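Local coordinates for 3-hydroxyadipyl-CoA dehydrogenase (Escherichia coli, PDB 3MOG), which catalyses the NAD-dependent oxidation of (3S)-3-hydroxyadipyl-CoA to 3-oxoadipyl-CoA in the breakdown of phenylacetate, at residues V210-A224 and L380-T393. Sequence-based numbering, arbitrary orientation.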
loop_
_atom_site.group_PDB
_atom_site.type_symbol
_atom_site.label_atom_id
_atom_site.label_comp_id
_atom_site.label_asym_id
_atom_site.label_seq_id
_atom_site.Cartn_x
_atom_site.Cartn_y
_atom_site.Cartn_z
ATOM N N VAL C 210 -20.564 15.373 0.608
ATOM C CA VAL C 210 -20.932 15.720 1.971
ATOM C C VAL C 210 -21.506 17.117 1.969
ATOM O O VAL C 210 -22.498 17.381 2.632
ATOM C CB VAL C 210 -19.686 15.677 2.888
ATOM C CG1 VAL C 210 -19.993 16.184 4.281
ATOM C CG2 VAL C 210 -19.164 14.268 2.957
ATOM N N ALA C 211 -20.864 17.990 1.195
ATOM C CA ALA C 211 -21.207 19.399 1.092
ATOM C C ALA C 211 -20.597 19.930 -0.189
ATOM O O ALA C 211 -19.674 19.325 -0.731
ATOM C CB ALA C 211 -20.644 20.169 2.276
ATOM N N ALA C 212 -21.118 21.066 -0.651
ATOM C CA ALA C 212 -20.519 21.868 -1.725
ATOM C C ALA C 212 -19.111 22.337 -1.318
ATOM O O ALA C 212 -18.833 22.484 -0.119
ATOM C CB ALA C 212 -21.436 23.092 -2.055
ATOM N N PRO C 213 -18.221 22.577 -2.303
ATOM C CA PRO C 213 -16.858 23.006 -1.947
ATOM C C PRO C 213 -16.811 24.300 -1.137
ATOM O O PRO C 213 -15.963 24.441 -0.241
ATOM C CB PRO C 213 -16.163 23.198 -3.298
ATOM C CG PRO C 213 -17.206 22.969 -4.360
ATOM C CD PRO C 213 -18.339 22.225 -3.734
ATOM N N GLU C 214 -17.722 25.219 -1.454
ATOM C CA GLU C 214 -17.878 26.502 -0.753
ATOM C C GLU C 214 -18.239 26.303 0.708
ATOM O O GLU C 214 -17.870 27.101 1.550
ATOM C CB GLU C 214 -18.994 27.367 -1.392
ATOM C CG GLU C 214 -19.051 27.375 -2.903
ATOM C CD GLU C 214 -19.999 26.320 -3.458
ATOM O OE1 GLU C 214 -21.211 26.370 -3.141
ATOM O OE2 GLU C 214 -19.533 25.444 -4.219
ATOM N N VAL C 215 -18.991 25.247 0.998
ATOM C CA VAL C 215 -19.427 24.970 2.363
ATOM C C VAL C 215 -18.253 24.382 3.180
ATOM O O VAL C 215 -18.019 24.793 4.326
ATOM C CB VAL C 215 -20.704 24.084 2.369
ATOM C CG1 VAL C 215 -21.085 23.654 3.774
ATOM C CG2 VAL C 215 -21.875 24.843 1.733
ATOM N N ILE C 216 -17.507 23.454 2.571
ATOM C CA ILE C 216 -16.293 22.903 3.175
ATOM C C ILE C 216 -15.297 24.018 3.484
ATOM O O ILE C 216 -14.787 24.095 4.606
ATOM C CB ILE C 216 -15.612 21.870 2.251
ATOM C CG1 ILE C 216 -16.607 20.775 1.849
ATOM C CG2 ILE C 216 -14.354 21.316 2.919
ATOM C CD1 ILE C 216 -16.080 19.742 0.820
ATOM N N ASP C 217 -15.047 24.897 2.507
ATOM C CA ASP C 217 -14.151 26.045 2.713
ATOM C C ASP C 217 -14.621 27.027 3.801
ATOM O O ASP C 217 -13.802 27.625 4.512
ATOM C CB ASP C 217 -13.922 26.810 1.407
ATOM C CG ASP C 217 -12.994 26.076 0.443
ATOM O OD1 ASP C 217 -12.353 25.075 0.826
ATOM O OD2 ASP C 217 -12.914 26.504 -0.719
ATOM N N ALA C 218 -15.935 27.177 3.936
ATOM C CA ALA C 218 -16.493 28.130 4.899
ATOM C C ALA C 218 -16.388 27.605 6.322
ATOM O O ALA C 218 -16.112 28.363 7.241
ATOM C CB ALA C 218 -17.941 28.462 4.555
ATOM N N ALA C 219 -16.617 26.306 6.490
ATOM C CA ALA C 219 -16.464 25.658 7.783
ATOM C C ALA C 219 -15.026 25.776 8.263
ATOM O O ALA C 219 -14.779 26.136 9.408
ATOM C CB ALA C 219 -16.879 24.195 7.706
ATOM N N LEU C 220 -14.079 25.499 7.373
ATOM C CA LEU C 220 -12.673 25.471 7.757
ATOM C C LEU C 220 -12.101 26.876 8.007
ATOM O O LEU C 220 -11.332 27.066 8.944
ATOM C CB LEU C 220 -11.844 24.663 6.747
ATOM C CG LEU C 220 -11.714 23.131 6.932
ATOM C CD1 LEU C 220 -10.987 22.772 8.229
ATOM C CD2 LEU C 220 -13.035 22.369 6.870
ATOM N N ARG C 221 -12.512 27.855 7.206
ATOM C CA ARG C 221 -12.067 29.245 7.393
ATOM C C ARG C 221 -12.845 30.011 8.477
ATOM O O ARG C 221 -12.247 30.610 9.361
ATOM C CB ARG C 221 -12.048 30.023 6.058
ATOM C CG ARG C 221 -12.000 31.568 6.177
ATOM C CD ARG C 221 -11.936 32.285 4.806
ATOM N NE ARG C 221 -12.643 31.536 3.766
ATOM C CZ ARG C 221 -13.932 31.667 3.462
ATOM N NH1 ARG C 221 -14.466 30.907 2.507
ATOM N NH2 ARG C 221 -14.690 32.544 4.107
ATOM N N ASP C 222 -14.171 29.997 8.410
ATOM C CA ASP C 222 -14.952 30.830 9.327
ATOM C C ASP C 222 -15.468 30.067 10.546
ATOM O O ASP C 222 -16.017 30.675 11.463
ATOM C CB ASP C 222 -16.093 31.549 8.596
ATOM C CG ASP C 222 -15.601 32.467 7.490
ATOM O OD1 ASP C 222 -16.135 32.372 6.368
ATOM O OD2 ASP C 222 -14.678 33.270 7.731
ATOM N N GLY C 223 -15.286 28.744 10.545
ATOM C CA GLY C 223 -15.516 27.930 11.726
ATOM C C GLY C 223 -14.219 27.686 12.481
ATOM O O GLY C 223 -14.092 28.086 13.639
ATOM N N ALA C 224 -13.249 27.049 11.823
ATOM C CA ALA C 224 -11.998 26.629 12.485
ATOM C C ALA C 224 -10.931 27.721 12.553
ATOM O O ALA C 224 -9.932 27.568 13.234
ATOM C CB ALA C 224 -11.429 25.375 11.819
ATOM N N LEU C 380 -24.842 25.902 8.883
ATOM C CA LEU C 380 -24.821 25.244 7.563
ATOM C C LEU C 380 -25.138 23.770 7.704
ATOM O O LEU C 380 -24.550 23.092 8.541
ATOM C CB LEU C 380 -23.459 25.398 6.894
ATOM C CG LEU C 380 -22.991 26.792 6.500
ATOM C CD1 LEU C 380 -21.535 26.757 6.147
ATOM C CD2 LEU C 380 -23.794 27.329 5.328
ATOM N N GLN C 381 -26.064 23.267 6.893
ATOM C CA GLN C 381 -26.462 21.867 6.993
ATOM C C GLN C 381 -25.784 20.999 5.937
ATOM O O GLN C 381 -25.834 21.315 4.742
ATOM C CB GLN C 381 -27.983 21.720 6.910
ATOM C CG GLN C 381 -28.470 20.370 7.395
ATOM C CD GLN C 381 -29.983 20.275 7.534
ATOM O OE1 GLN C 381 -30.712 21.263 7.376
ATOM N NE2 GLN C 381 -30.462 19.075 7.851
ATOM N N ILE C 382 -25.154 19.906 6.382
ATOM C CA ILE C 382 -24.429 19.000 5.476
ATOM C C ILE C 382 -24.878 17.551 5.664
ATOM O O ILE C 382 -25.760 17.286 6.475
ATOM C CB ILE C 382 -22.894 19.132 5.657
ATOM C CG1 ILE C 382 -22.455 18.675 7.048
ATOM C CG2 ILE C 382 -22.437 20.585 5.423
ATOM C CD1 ILE C 382 -20.918 18.717 7.267
ATOM N N ALA C 383 -24.276 16.609 4.935
ATOM C CA ALA C 383 -24.610 15.198 5.131
ATOM C C ALA C 383 -24.125 14.674 6.499
ATOM O O ALA C 383 -23.258 15.276 7.132
ATOM C CB ALA C 383 -24.077 14.348 3.991
ATOM N N ASP C 384 -24.727 13.578 6.952
ATOM C CA ASP C 384 -24.419 12.934 8.224
ATOM C C ASP C 384 -23.110 12.130 8.090
ATOM O O ASP C 384 -23.104 10.905 7.970
ATOM C CB ASP C 384 -25.609 12.056 8.651
ATOM C CG ASP C 384 -25.561 11.655 10.120
ATOM O OD1 ASP C 384 -24.720 12.168 10.886
ATOM O OD2 ASP C 384 -26.384 10.808 10.516
ATOM N N TYR C 385 -22.011 12.871 8.129
ATOM C CA TYR C 385 -20.683 12.399 7.803
ATOM C C TYR C 385 -19.855 12.293 9.093
ATOM O O TYR C 385 -19.713 13.283 9.813
ATOM C CB TYR C 385 -20.071 13.434 6.866
ATOM C CG TYR C 385 -18.740 13.112 6.237
ATOM C CD1 TYR C 385 -18.572 11.984 5.408
ATOM C CD2 TYR C 385 -17.661 13.987 6.396
ATOM C CE1 TYR C 385 -17.358 11.728 4.795
ATOM C CE2 TYR C 385 -16.436 13.735 5.783
ATOM C CZ TYR C 385 -16.295 12.606 4.982
ATOM O OH TYR C 385 -15.088 12.354 4.377
ATOM N N PRO C 386 -19.327 11.091 9.387
ATOM C CA PRO C 386 -18.526 10.818 10.578
ATOM C C PRO C 386 -17.431 11.855 10.804
ATOM O O PRO C 386 -16.658 12.149 9.895
ATOM C CB PRO C 386 -17.918 9.446 10.273
ATOM C CG PRO C 386 -18.931 8.772 9.451
ATOM C CD PRO C 386 -19.524 9.869 8.578
ATOM N N GLY C 387 -17.406 12.457 11.993
ATOM C CA GLY C 387 -16.380 13.435 12.316
ATOM C C GLY C 387 -16.580 14.784 11.646
ATOM O O GLY C 387 -15.868 15.743 11.952
ATOM N N MET C 388 -17.556 14.846 10.738
ATOM C CA MET C 388 -17.912 16.048 9.976
ATOM C C MET C 388 -16.704 16.662 9.259
ATOM O O MET C 388 -16.026 15.955 8.508
ATOM C CB MET C 388 -18.695 17.052 10.849
ATOM C CG MET C 388 -19.955 16.454 11.495
ATOM S SD MET C 388 -21.308 16.222 10.333
ATOM C CE MET C 388 -22.102 17.783 10.629
ATOM N N LEU C 389 -16.409 17.939 9.503
ATOM C CA LEU C 389 -15.430 18.649 8.669
ATOM C C LEU C 389 -14.267 19.231 9.445
ATOM O O LEU C 389 -13.112 18.857 9.227
ATOM C CB LEU C 389 -16.111 19.760 7.847
ATOM C CG LEU C 389 -17.153 19.338 6.808
ATOM C CD1 LEU C 389 -17.711 20.552 6.079
ATOM C CD2 LEU C 389 -16.573 18.313 5.796
ATOM N N ILE C 390 -14.594 20.153 10.337
ATOM C CA ILE C 390 -13.628 20.892 11.110
ATOM C C ILE C 390 -12.888 19.929 12.022
ATOM O O ILE C 390 -11.665 19.844 11.950
ATOM C CB ILE C 390 -14.338 21.995 11.941
ATOM C CG1 ILE C 390 -14.850 23.112 11.026
ATOM C CG2 ILE C 390 -13.428 22.537 13.033
ATOM C CD1 ILE C 390 -15.896 24.041 11.701
ATOM N N TRP C 391 -13.635 19.181 12.841
ATOM C CA TRP C 391 -13.032 18.294 13.830
ATOM C C TRP C 391 -12.271 17.162 13.179
ATOM O O TRP C 391 -11.192 16.816 13.641
ATOM C CB TRP C 391 -14.049 17.799 14.878
ATOM C CG TRP C 391 -14.228 18.838 15.953
ATOM C CD1 TRP C 391 -15.069 19.919 15.922
ATOM C CD2 TRP C 391 -13.498 18.935 17.183
ATOM N NE1 TRP C 391 -14.923 20.669 17.067
ATOM C CE2 TRP C 391 -13.965 20.090 17.857
ATOM C CE3 TRP C 391 -12.501 18.153 17.787
ATOM C CZ2 TRP C 391 -13.467 20.483 19.101
ATOM C CZ3 TRP C 391 -12.008 18.539 19.031
ATOM C CH2 TRP C 391 -12.493 19.699 19.674
ATOM N N ARG C 392 -12.815 16.631 12.085
ATOM C CA ARG C 392 -12.179 15.538 11.342
ATOM C C ARG C 392 -10.830 15.971 10.761
ATOM O O ARG C 392 -9.842 15.224 10.851
ATOM C CB ARG C 392 -13.126 15.040 10.239
ATOM C CG ARG C 392 -12.560 13.949 9.358
ATOM C CD ARG C 392 -13.654 13.128 8.777
ATOM N NE ARG C 392 -13.138 12.176 7.792
ATOM C CZ ARG C 392 -13.869 11.227 7.222
ATOM N NH1 ARG C 392 -15.146 11.104 7.569
ATOM N NH2 ARG C 392 -13.325 10.399 6.315
ATOM N N THR C 393 -10.791 17.195 10.213
ATOM C CA THR C 393 -9.595 17.752 9.562
ATOM C C THR C 393 -8.523 18.142 10.583
ATOM O O THR C 393 -7.326 17.891 10.373
ATOM C CB THR C 393 -9.943 18.991 8.690
ATOM O OG1 THR C 393 -10.878 18.614 7.664
ATOM C CG2 THR C 393 -8.705 19.579 8.036
#
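Val210 lays its CG2 methyl over the middle of one face of the Tyr385 ring, a CH-pi contact with CG2 3.4 Å from the ring centroid and 13° off its normal. Its CG1, anti to the backbone N (chi1 174°), turns to the CB side of the same tyrosine and to Ile382 CD1. The one hydrogen bond between the segments adjoins this contact: Ala383 N donates to Val210 O over 3.0 Å, nearly straight at 169°. Ile382 CG2 touches both Ala211 CB, 3.6 Å away, and Val215 CG1, and the latter also meets Leu380 CD1 tip to tip. Further along the helix, Leu389 CD1 rests on Ile216 CA and Ala219 CB, while Leu220 reaches Thr393 CG2 with its CD1. Ile390 spreads its branches over residues 219-224, its CG2 on Ala224 CB and its CD1 3.3 Å from Ala219 O and beside Gly223 CA, where the chain makes a wider pi-type turn.

Behind this apolar layer, Arg392 NH1 lies over the other face of the Tyr385 ring, offset toward its rim, and donates to Pro386 O (3.0 Å), while its NE forms a salt bridge with Glu201. With a serine in place of Tyr385, Val210 CG2 would probably lose the face it rests on, and Arg392 NH1 would be left without the ring beneath it. Thr393 OG1 and N grip Leu389 O from opposite faces of its plane.

Segment 380-393 runs from the reduced Rossmann-fold domain into the second C-terminal domain; helix 213-223, in the first C-terminal domain, packs beside edge strand 378-381 and the first turn of helix 390-406, with helices 196-207 and 230-237 also against it and helix 438-452 touching Tyr385.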